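Local coordinates for protein phosphodiesterase (Candida albicans, PDB 6CPU) that belongs to the 3'5'-cyclic nucleotide phosphodiesterase family, with a largely helical domain of the HD clan that holds a zinc ion and a magnesium ion, at residues Cys286-Leu296 and Ala332-Leu343; Leu519-Ile530 and Lys562-Lys570. All coordinates share one frame; numbering follows the deposited sequence.

Interaction 1: residues Cys286-Leu296 and Ala332-Leu343; sequences CFHFLIRLGSL and ASLNPIQTLGLL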
loop_
_atom_site.group_PDB
_atom_site.type_symbol
_atom_site.label_atom_id
_atom_site.label_comp_id
_atom_site.label_asym_id
_atom_site.label_seq_id
_atom_site.Cartn_x
_atom_site.Cartn_y
_atom_site.Cartn_z
ATOM N N CYS A 286 9.203 6.863 7.295
ATOM C CA CYS A 286 8.700 8.193 7.677
ATOM C C CYS A 286 8.571 8.314 9.188
ATOM O O CYS A 286 8.943 9.335 9.780
ATOM C CB CYS A 286 7.328 8.475 7.058
ATOM S SG CYS A 286 7.390 9.116 5.380
ATOM N N PHE A 287 8.017 7.273 9.794
ATOM C CA PHE A 287 7.818 7.232 11.242
ATOM C C PHE A 287 9.150 7.460 11.980
ATOM O O PHE A 287 9.231 8.300 12.875
ATOM C CB PHE A 287 7.195 5.897 11.633
ATOM C CG PHE A 287 6.634 5.860 13.021
ATOM C CD1 PHE A 287 5.528 6.619 13.351
ATOM C CD2 PHE A 287 7.191 5.038 13.987
ATOM C CE1 PHE A 287 4.988 6.579 14.621
ATOM C CE2 PHE A 287 6.654 4.987 15.268
ATOM C CZ PHE A 287 5.554 5.764 15.585
ATOM N N HIS A 288 10.189 6.739 11.574
ATOM C CA HIS A 288 11.519 6.928 12.180
ATOM C C HIS A 288 12.101 8.321 11.910
ATOM O O HIS A 288 12.603 8.964 12.845
ATOM C CB HIS A 288 12.494 5.837 11.752
ATOM C CG HIS A 288 12.471 4.633 12.641
ATOM N ND1 HIS A 288 13.561 4.237 13.389
ATOM C CD2 HIS A 288 11.480 3.750 12.919
ATOM C CE1 HIS A 288 13.246 3.159 14.084
ATOM N NE2 HIS A 288 11.990 2.838 13.810
ATOM N N PHE A 289 12.010 8.801 10.662
ATOM C CA PHE A 289 12.442 10.168 10.345
ATOM C C PHE A 289 11.801 11.175 11.288
ATOM O O PHE A 289 12.490 12.012 11.880
ATOM C CB PHE A 289 12.115 10.568 8.892
ATOM C CG PHE A 289 12.828 9.752 7.831
ATOM C CD1 PHE A 289 13.953 8.994 8.120
ATOM C CD2 PHE A 289 12.372 9.781 6.518
ATOM C CE1 PHE A 289 14.599 8.268 7.135
ATOM C CE2 PHE A 289 13.018 9.063 5.527
ATOM C CZ PHE A 289 14.125 8.301 5.832
ATOM N N LEU A 290 10.484 11.091 11.435
ATOM C CA LEU A 290 9.739 12.027 12.259
ATOM C C LEU A 290 10.108 11.964 13.749
ATOM O O LEU A 290 10.107 12.994 14.430
ATOM C CB LEU A 290 8.242 11.809 12.069
ATOM C CG LEU A 290 7.722 12.223 10.682
ATOM C CD1 LEU A 290 6.434 11.484 10.327
ATOM C CD2 LEU A 290 7.517 13.731 10.619
ATOM N N ILE A 291 10.418 10.775 14.254
ATOM C CA ILE A 291 10.880 10.650 15.640
ATOM C C ILE A 291 12.235 11.335 15.792
ATOM O O ILE A 291 12.406 12.205 16.642
ATOM C CB ILE A 291 10.961 9.188 16.103
ATOM C CG1 ILE A 291 9.545 8.629 16.289
ATOM C CG2 ILE A 291 11.740 9.074 17.414
ATOM C CD1 ILE A 291 9.482 7.130 16.175
ATOM N N ARG A 292 13.181 10.961 14.939
ATOM C CA ARG A 292 14.530 11.508 15.010
ATOM C C ARG A 292 14.589 13.019 14.732
ATOM O O ARG A 292 15.555 13.678 15.113
ATOM C CB ARG A 292 15.462 10.726 14.087
ATOM C CG ARG A 292 15.651 9.284 14.533
ATOM C CD ARG A 292 16.804 8.627 13.805
ATOM N NE ARG A 292 16.856 7.178 14.004
ATOM C CZ ARG A 292 17.359 6.565 15.076
ATOM N NH1 ARG A 292 17.857 7.260 16.094
ATOM N NH2 ARG A 292 17.355 5.238 15.132
ATOM N N LEU A 293 13.551 13.559 14.092
ATOM C CA LEU A 293 13.391 15.006 13.897
ATOM C C LEU A 293 12.674 15.689 15.058
ATOM O O LEU A 293 12.502 16.908 15.047
ATOM C CB LEU A 293 12.602 15.277 12.604
ATOM C CG LEU A 293 13.380 15.049 11.309
ATOM C CD1 LEU A 293 12.436 14.875 10.121
ATOM C CD2 LEU A 293 14.345 16.205 11.069
ATOM N N GLY A 294 12.222 14.914 16.037
ATOM C CA GLY A 294 11.507 15.468 17.174
ATOM C C GLY A 294 10.070 15.848 16.893
ATOM O O GLY A 294 9.448 16.527 17.706
ATOM N N SER A 295 9.529 15.411 15.750
ATOM C CA SER A 295 8.120 15.648 15.433
ATOM C C SER A 295 7.215 14.649 16.141
ATOM O O SER A 295 6.023 14.895 16.301
ATOM C CB SER A 295 7.873 15.587 13.925
ATOM O OG SER A 295 8.167 16.830 13.321
ATOM N N LEU A 296 7.789 13.520 16.547
ATOM C CA LEU A 296 7.125 12.575 17.434
ATOM C C LEU A 296 8.088 12.217 18.554
ATOM O O LEU A 296 9.279 12.064 18.297
ATOM C CB LEU A 296 6.800 11.285 16.696
ATOM C CG LEU A 296 5.765 11.316 15.577
ATOM C CD1 LEU A 296 5.964 10.089 14.702
ATOM C CD2 LEU A 296 4.356 11.377 16.130
ATOM N N ALA A 332 9.980 21.247 15.940
ATOM C CA ALA A 332 10.313 20.472 14.757
ATOM C C ALA A 332 9.726 21.173 13.539
ATOM O O ALA A 332 8.834 22.015 13.669
ATOM C CB ALA A 332 9.758 19.061 14.878
ATOM N N SER A 333 10.228 20.826 12.359
ATOM C CA SER A 333 9.738 21.427 11.122
ATOM C C SER A 333 8.243 21.158 10.946
ATOM O O SER A 333 7.480 22.079 10.663
ATOM C CB SER A 333 10.521 20.907 9.915
ATOM O OG SER A 333 11.892 21.259 10.007
ATOM N N LEU A 334 7.833 19.902 11.136
ATOM C CA LEU A 334 6.429 19.511 10.983
ATOM C C LEU A 334 5.738 19.365 12.332
ATOM O O LEU A 334 6.212 18.649 13.213
ATOM C CB LEU A 334 6.320 18.197 10.193
ATOM C CG LEU A 334 6.936 18.185 8.790
ATOM C CD1 LEU A 334 6.760 16.823 8.124
ATOM C CD2 LEU A 334 6.327 19.280 7.928
ATOM N N ASN A 335 4.613 20.050 12.485
ATOM C CA ASN A 335 3.790 19.957 13.687
ATOM C C ASN A 335 2.990 18.628 13.739
ATOM O O ASN A 335 3.119 17.793 12.824
ATOM C CB ASN A 335 2.898 21.209 13.806
ATOM C CG ASN A 335 1.681 21.179 12.893
ATOM O OD1 ASN A 335 1.453 20.217 12.153
ATOM N ND2 ASN A 335 0.883 22.242 12.951
ATOM N N PRO A 336 2.192 18.411 14.810
ATOM C CA PRO A 336 1.530 17.102 14.970
ATOM C C PRO A 336 0.545 16.700 13.861
ATOM O O PRO A 336 0.580 15.547 13.420
ATOM C CB PRO A 336 0.800 17.239 16.309
ATOM C CG PRO A 336 1.640 18.216 17.079
ATOM C CD PRO A 336 2.102 19.211 16.053
ATOM N N ILE A 337 -0.316 17.614 13.417
ATOM C CA ILE A 337 -1.269 17.277 12.346
ATOM C C ILE A 337 -0.572 17.085 10.997
ATOM O O ILE A 337 -0.952 16.201 10.229
ATOM C CB ILE A 337 -2.456 18.263 12.247
ATOM C CG1 ILE A 337 -3.573 17.646 11.394
ATOM C CG2 ILE A 337 -2.027 19.615 11.687
ATOM C CD1 ILE A 337 -4.909 18.333 11.553
ATOM N N GLN A 338 0.456 17.883 10.722
ATOM C CA GLN A 338 1.279 17.712 9.528
ATOM C C GLN A 338 2.063 16.402 9.568
ATOM O O GLN A 338 2.281 15.764 8.535
ATOM C CB GLN A 338 2.269 18.864 9.379
ATOM C CG GLN A 338 1.619 20.212 9.132
ATOM C CD GLN A 338 2.484 21.370 9.603
ATOM O OE1 GLN A 338 3.697 21.224 9.792
ATOM N NE2 GLN A 338 1.859 22.520 9.816
ATOM N N THR A 339 2.515 16.024 10.760
ATOM C CA THR A 339 3.197 14.748 10.958
ATOM C C THR A 339 2.232 13.587 10.647
ATOM O O THR A 339 2.604 12.636 9.963
ATOM C CB THR A 339 3.735 14.629 12.404
ATOM O OG1 THR A 339 4.686 15.675 12.645
ATOM C CG2 THR A 339 4.398 13.290 12.635
ATOM N N LEU A 340 1.004 13.681 11.150
ATOM C CA LEU A 340 -0.036 12.679 10.872
ATOM C C LEU A 340 -0.349 12.627 9.373
ATOM O O LEU A 340 -0.456 11.545 8.797
ATOM C CB LEU A 340 -1.317 12.964 11.656
ATOM C CG LEU A 340 -2.490 11.992 11.438
ATOM C CD1 LEU A 340 -2.099 10.573 11.798
ATOM C CD2 LEU A 340 -3.723 12.413 12.228
ATOM N N GLY A 341 -0.469 13.798 8.750
ATOM C CA GLY A 341 -0.692 13.893 7.306
ATOM C C GLY A 341 0.392 13.227 6.479
ATOM O O GLY A 341 0.098 12.583 5.471
ATOM N N LEU A 342 1.646 13.377 6.908
ATOM C CA LEU A 342 2.770 12.753 6.225
ATOM C C LEU A 342 2.675 11.233 6.349
ATOM O O LEU A 342 2.875 10.508 5.367
ATOM C CB LEU A 342 4.103 13.225 6.815
ATOM C CG LEU A 342 5.347 13.269 5.921
ATOM C CD1 LEU A 342 6.593 13.001 6.751
ATOM C CD2 LEU A 342 5.330 12.319 4.735
ATOM N N LEU A 343 2.382 10.766 7.561
ATOM C CA LEU A 343 2.261 9.334 7.812
ATOM C C LEU A 343 1.113 8.717 7.009
ATOM O O LEU A 343 1.290 7.667 6.402
ATOM C CB LEU A 343 2.056 9.063 9.293
ATOM C CG LEU A 343 3.286 9.418 10.133
ATOM C CD1 LEU A 343 2.927 9.447 11.605
ATOM C CD2 LEU A 343 4.420 8.452 9.855
HETATM O O HOH W 1 9.730 17.970 11.516
HETATM O O HOH W 2 5.199 17.467 15.676
#

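Interaction 2: residues Leu519-Ile530 and Lys562-Lys570; sequences LEIQPDIHKGQI and KLFWLERAK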
loop_
_atom_site.group_PDB
_atom_site.type_symbol
_atom_site.label_atom_id
_atom_site.label_comp_id
_atom_site.label_asym_id
_atom_site.label_seq_id
_atom_site.Cartn_x
_atom_site.Cartn_y
_atom_site.Cartn_z
ATOM N N LEU A 519 22.642 -13.749 -2.317
ATOM C CA LEU A 519 23.664 -13.505 -3.337
ATOM C C LEU A 519 23.902 -14.718 -4.239
ATOM O O LEU A 519 24.316 -14.559 -5.382
ATOM C CB LEU A 519 24.979 -13.057 -2.697
ATOM C CG LEU A 519 24.917 -11.785 -1.841
ATOM C CD1 LEU A 519 26.236 -11.564 -1.116
ATOM C CD2 LEU A 519 24.551 -10.562 -2.668
ATOM N N GLU A 520 23.635 -15.920 -3.742
ATOM C CA GLU A 520 23.774 -17.113 -4.574
ATOM C C GLU A 520 22.565 -17.330 -5.482
ATOM O O GLU A 520 22.716 -17.841 -6.592
ATOM C CB GLU A 520 24.035 -18.356 -3.720
ATOM C CG GLU A 520 24.530 -19.551 -4.533
ATOM C CD GLU A 520 25.795 -20.178 -3.969
ATOM O OE1 GLU A 520 25.847 -20.417 -2.743
ATOM O OE2 GLU A 520 26.738 -20.434 -4.753
ATOM N N ILE A 521 21.374 -16.946 -5.014
ATOM C CA ILE A 521 20.143 -17.082 -5.809
ATOM C C ILE A 521 20.149 -16.115 -6.995
ATOM O O ILE A 521 19.724 -16.468 -8.095
ATOM C CB ILE A 521 18.872 -16.885 -4.944
ATOM C CG1 ILE A 521 18.702 -18.058 -3.967
ATOM C CG2 ILE A 521 17.625 -16.746 -5.815
ATOM C CD1 ILE A 521 18.267 -19.365 -4.604
ATOM N N GLN A 522 20.627 -14.898 -6.770
ATOM C CA GLN A 522 20.927 -14.003 -7.875
ATOM C C GLN A 522 22.157 -13.140 -7.582
ATOM O O GLN A 522 22.052 -12.085 -6.956
ATOM C CB GLN A 522 19.714 -13.148 -8.248
ATOM C CG GLN A 522 18.995 -12.493 -7.085
ATOM C CD GLN A 522 17.871 -11.594 -7.561
ATOM O OE1 GLN A 522 16.773 -12.063 -7.875
ATOM N NE2 GLN A 522 18.143 -10.298 -7.629
ATOM N N PRO A 523 23.342 -13.599 -8.030
ATOM C CA PRO A 523 24.482 -12.696 -7.997
ATOM C C PRO A 523 24.249 -11.604 -9.029
ATOM O O PRO A 523 23.424 -11.782 -9.924
ATOM C CB PRO A 523 25.659 -13.593 -8.389
ATOM C CG PRO A 523 25.053 -14.675 -9.211
ATOM C CD PRO A 523 23.675 -14.893 -8.656
ATOM N N ASP A 524 24.956 -10.491 -8.890
ATOM C CA ASP A 524 24.768 -9.288 -9.724
ATOM C C ASP A 524 23.748 -8.299 -9.147
ATOM O O ASP A 524 23.531 -7.231 -9.727
ATOM C CB ASP A 524 24.517 -9.609 -11.223
ATOM C CG ASP A 524 23.039 -9.840 -11.575
ATOM O OD1 ASP A 524 22.789 -10.638 -12.504
ATOM O OD2 ASP A 524 22.134 -9.238 -10.959
ATOM N N ILE A 525 23.142 -8.641 -8.006
ATOM C CA ILE A 525 22.343 -7.680 -7.236
ATOM C C ILE A 525 23.131 -6.391 -7.030
ATOM O O ILE A 525 22.570 -5.296 -7.102
ATOM C CB ILE A 525 21.918 -8.248 -5.855
ATOM C CG1 ILE A 525 20.639 -9.081 -5.992
ATOM C CG2 ILE A 525 21.684 -7.127 -4.842
ATOM C CD1 ILE A 525 20.072 -9.586 -4.678
ATOM N N HIS A 526 24.430 -6.538 -6.770
ATOM C CA HIS A 526 25.321 -5.415 -6.506
ATOM C C HIS A 526 25.241 -4.272 -7.523
ATOM O O HIS A 526 25.330 -3.102 -7.143
ATOM C CB HIS A 526 26.777 -5.906 -6.381
ATOM C CG HIS A 526 27.331 -6.517 -7.632
ATOM N ND1 HIS A 526 27.261 -7.870 -7.896
ATOM C CD2 HIS A 526 27.982 -5.962 -8.682
ATOM C CE1 HIS A 526 27.837 -8.119 -9.059
ATOM N NE2 HIS A 526 28.280 -6.979 -9.559
ATOM N N LYS A 527 25.076 -4.591 -8.805
ATOM C CA LYS A 527 25.152 -3.545 -9.834
ATOM C C LYS A 527 23.886 -2.693 -9.928
ATOM O O LYS A 527 23.961 -1.510 -10.271
ATOM C CB LYS A 527 25.588 -4.101 -11.198
ATOM C CG LYS A 527 24.671 -5.112 -11.857
ATOM C CD LYS A 527 25.421 -5.849 -12.955
ATOM C CE LYS A 527 24.543 -6.872 -13.655
ATOM N NZ LYS A 527 25.351 -7.958 -14.281
ATOM N N GLY A 528 22.733 -3.274 -9.604
ATOM C CA GLY A 528 21.510 -2.483 -9.454
ATOM C C GLY A 528 21.639 -1.461 -8.335
ATOM O O GLY A 528 21.207 -0.315 -8.472
ATOM N N GLN A 529 22.268 -1.869 -7.234
ATOM C CA GLN A 529 22.390 -1.025 -6.043
ATOM C C GLN A 529 23.393 0.116 -6.230
ATOM O O GLN A 529 23.157 1.234 -5.772
ATOM C CB GLN A 529 22.789 -1.872 -4.826
ATOM C CG GLN A 529 21.804 -2.975 -4.468
ATOM C CD GLN A 529 20.445 -2.431 -4.066
ATOM O OE1 GLN A 529 20.329 -1.665 -3.109
ATOM N NE2 GLN A 529 19.414 -2.805 -4.809
ATOM N N ILE A 530 24.515 -0.165 -6.894
ATOM C CA ILE A 530 25.515 0.873 -7.180
ATOM C C ILE A 530 24.918 1.918 -8.120
ATOM O O ILE A 530 24.999 3.116 -7.849
ATOM C CB ILE A 530 26.812 0.278 -7.779
ATOM C CG1 ILE A 530 27.530 -0.584 -6.731
ATOM C CG2 ILE A 530 27.743 1.382 -8.276
ATOM C CD1 ILE A 530 28.508 -1.583 -7.317
ATOM N N LYS A 562 27.260 0.709 0.107
ATOM C CA LYS A 562 27.950 0.964 -1.166
ATOM C C LYS A 562 29.323 0.289 -1.200
ATOM O O LYS A 562 29.671 -0.375 -2.178
ATOM C CB LYS A 562 28.102 2.468 -1.403
ATOM C CG LYS A 562 28.604 2.841 -2.789
ATOM C CD LYS A 562 28.655 4.351 -2.954
ATOM C CE LYS A 562 29.286 4.742 -4.279
ATOM N NZ LYS A 562 29.334 6.221 -4.447
ATOM N N LEU A 563 30.086 0.453 -0.123
ATOM C CA LEU A 563 31.405 -0.172 -0.006
ATOM C C LEU A 563 31.321 -1.685 -0.169
ATOM O O LEU A 563 32.136 -2.279 -0.872
ATOM C CB LEU A 563 32.056 0.177 1.336
ATOM C CG LEU A 563 32.454 1.644 1.533
ATOM C CD1 LEU A 563 33.016 1.853 2.933
ATOM C CD2 LEU A 563 33.451 2.090 0.468
ATOM N N PHE A 564 30.324 -2.299 0.463
ATOM C CA PHE A 564 30.128 -3.743 0.366
ATOM C C PHE A 564 29.796 -4.161 -1.059
ATOM O O PHE A 564 30.303 -5.168 -1.552
ATOM C CB PHE A 564 29.011 -4.204 1.313
ATOM C CG PHE A 564 28.713 -5.676 1.230
ATOM C CD1 PHE A 564 29.319 -6.571 2.100
ATOM C CD2 PHE A 564 27.834 -6.169 0.276
ATOM C CE1 PHE A 564 29.053 -7.927 2.020
ATOM C CE2 PHE A 564 27.566 -7.521 0.190
ATOM C CZ PHE A 564 28.174 -8.402 1.065
ATOM N N TRP A 565 28.913 -3.406 -1.712
ATOM C CA TRP A 565 28.508 -3.729 -3.077
ATOM C C TRP A 565 29.668 -3.519 -4.043
ATOM O O TRP A 565 29.862 -4.317 -4.960
ATOM C CB TRP A 565 27.289 -2.901 -3.511
ATOM C CG TRP A 565 26.008 -3.249 -2.772
ATOM C CD1 TRP A 565 25.189 -2.385 -2.102
ATOM C CD2 TRP A 565 25.414 -4.549 -2.639
ATOM N NE1 TRP A 565 24.123 -3.065 -1.560
ATOM C CE2 TRP A 565 24.239 -4.394 -1.875
ATOM C CE3 TRP A 565 25.761 -5.826 -3.092
ATOM C CZ2 TRP A 565 23.410 -5.471 -1.552
ATOM C CZ3 TRP A 565 24.938 -6.895 -2.774
ATOM C CH2 TRP A 565 23.772 -6.709 -2.012
ATOM N N LEU A 566 30.425 -2.442 -3.835
ATOM C CA LEU A 566 31.680 -2.211 -4.570
ATOM C C LEU A 566 32.665 -3.371 -4.386
ATOM O O LEU A 566 33.267 -3.839 -5.355
ATOM C CB LEU A 566 32.340 -0.905 -4.121
ATOM C CG LEU A 566 31.694 0.386 -4.622
ATOM C CD1 LEU A 566 32.193 1.582 -3.824
ATOM C CD2 LEU A 566 31.944 0.578 -6.111
ATOM N N GLU A 567 32.807 -3.835 -3.143
ATOM C CA GLU A 567 33.716 -4.938 -2.807
ATOM C C GLU A 567 33.448 -6.227 -3.583
ATOM O O GLU A 567 34.386 -6.953 -3.903
ATOM C CB GLU A 567 33.692 -5.236 -1.299
ATOM C CG GLU A 567 34.609 -4.350 -0.467
ATOM C CD GLU A 567 36.049 -4.843 -0.430
ATOM O OE1 GLU A 567 36.512 -5.436 -1.432
ATOM O OE2 GLU A 567 36.724 -4.635 0.604
ATOM N N ARG A 568 32.186 -6.524 -3.878
ATOM C CA ARG A 568 31.878 -7.733 -4.653
ATOM C C ARG A 568 31.635 -7.464 -6.143
ATOM O O ARG A 568 31.482 -8.411 -6.917
ATOM C CB ARG A 568 30.742 -8.554 -4.030
ATOM C CG ARG A 568 29.466 -7.803 -3.685
ATOM C CD ARG A 568 28.241 -8.647 -4.004
ATOM N NE ARG A 568 28.478 -10.083 -3.823
ATOM C CZ ARG A 568 27.865 -11.053 -4.507
ATOM N NH1 ARG A 568 26.951 -10.775 -5.440
ATOM N NH2 ARG A 568 28.171 -12.322 -4.256
ATOM N N ALA A 569 31.607 -6.192 -6.547
ATOM C CA ALA A 569 31.768 -5.842 -7.964
ATOM C C ALA A 569 33.184 -6.245 -8.372
ATOM O O ALA A 569 33.401 -6.792 -9.452
ATOM C CB ALA A 569 31.542 -4.354 -8.198
ATOM N N LYS A 570 34.135 -5.960 -7.484
ATOM C CA LYS A 570 35.489 -6.512 -7.549
ATOM C C LYS A 570 35.430 -8.035 -7.375
ATOM O O LYS A 570 35.266 -8.552 -6.269
ATOM C CB LYS A 570 36.354 -5.864 -6.451
ATOM C CG LYS A 570 37.756 -6.430 -6.261
ATOM C CD LYS A 570 38.791 -5.740 -7.138
ATOM C CE LYS A 570 40.194 -6.214 -6.790
ATOM N NZ LYS A 570 41.234 -5.602 -7.662
HETATM O O HOH W 3 21.857 -1.455 -0.628
#

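Interaction 1: residues Cys286-Leu296 and Ala332-Leu343
Leu290 and Thr339 lie alongside each other, pointing opposite ways, where helices 276-292 and 336-348 pack. From Leu290, CB lies 4.2 Å from Thr339 CG2, and CG touches that methyl and, more loosely, Leu342 CD1. At the branch, CD1 lies 3.6 Å from Thr339 CG2 and also meets Leu343 CD2 tip to tip, while CD2 turns to Thr339 CG2 and to Leu334 CD1. Thr339 can offer its methyl because CG2 is anti to the backbone N; its OG1 points back along its own helix and donates to Asn335 O. Leu296 CG closes on the same methyl at 3.8 Å. Leu343 CD2 reaches the edge of the Phe287 ring, near its plane, and Cys286 SG rests on Leu342 CD2.

The axes of 286-292 and 336-343 run nearly antiparallel, 159° between directions and 10.3 Å apart at closest approach, as neighbours in the helical phosphodiesterase domain; the side chain of Cys286 is about 10 Å from the bound zinc ion. A Schellman motif at Gly294, with positive phi, ends helix 276-292: Ser295 N donates to Leu290 O and Gly294 N to Ile291 O. A capping box starts helix 336-348: Gln338 N donates to Asn335 OD1 and Asn335 N to Gln338 OE1.

Between these two helix ends the contact turns polar. Ser295 OG donates to Leu334 O at 2.7 Å, in the carbonyl plane and on a lone pair. One water donates to Ser295 OG and accepts from Leu334 N, and another donates to both Ser295 O and Leu334 O, which thus takes two donors. Ala332 CB packs 3.2 Å from Ser295 OG.

Interaction 2: residues Leu519-Ile530 and Lys562-Lys570
Leu519 lies across Arg568 and Trp565 at once. Its CB is 3.6 Å from Arg568 NH2 and over one face of the guanidinium, with CD1 above that same group, while CD2 approaches the indole edge near the ring plane, 3.7 Å from Trp565 CZ3. The arginine chain bends at chi2 and chi3, which brings its flat end back over the leucine. The turn that follows, a type II beta turn from Gln522 to Ile525, sets Pro523 CA and Asp524 N at the guanidinium edge, near its plane.

Ile525 then sends CG2 to the far end of the indole, 3.5 Å from Trp565 CH2. His526 brings CB to 3.4 Å from Trp565 CE3. With chi1 at 63°, its CG sits between the backbone N and the carbonyl carbon, and the ring lies against the backbone of Arg568 and Ala569, with Arg568 O over the centre of one face and Ala569 N offset on that face. His526 ND1, buried here, has no partner in the model.

Gln529 lays CB over the five-membered ring of Trp565 in a CH-pi contact, 3.8 Å from the centroid and 19° off the normal. Its OE1 is linked to Trp565 NE1 by a water that donates to the amide and accepts from the indole. Ile530 ends the series, its CG1 4.0 Å from Trp565 CB and its CD1 near Leu566 and Ala569.

Helices 525-530 and 562-569 cross at -134°. The packing is a single knob-into-hole, in which Trp565 of helix 552-569 fills a hole built from Ile525, His526 and Gln529 of helix 525-547 and Leu519 of helix 515-521, in the helical phosphodiesterase fold.

In the fold
From the N terminus, the chain first passes a small parallel sheet and several helices before reaching helix 276-292. Interaction 1 closes a loop there: the modelled part of the 35-residue connection has neither helix nor strand, and the contact joins the end of helix 276-292 to the start of helix 336-348. Interaction 2 opens only after the first has closed, so the two are in series and neither nest nor cross. Its intervening 31 residues are mostly helix, and it folds the C-terminal helix 552-569 back on helix 525-547. Their centres lie 34 Å apart and their nearest atoms about 15 Å. Helix 552-569 spans both regions, since Tyr553 and Thr554 near its start touch Phe289.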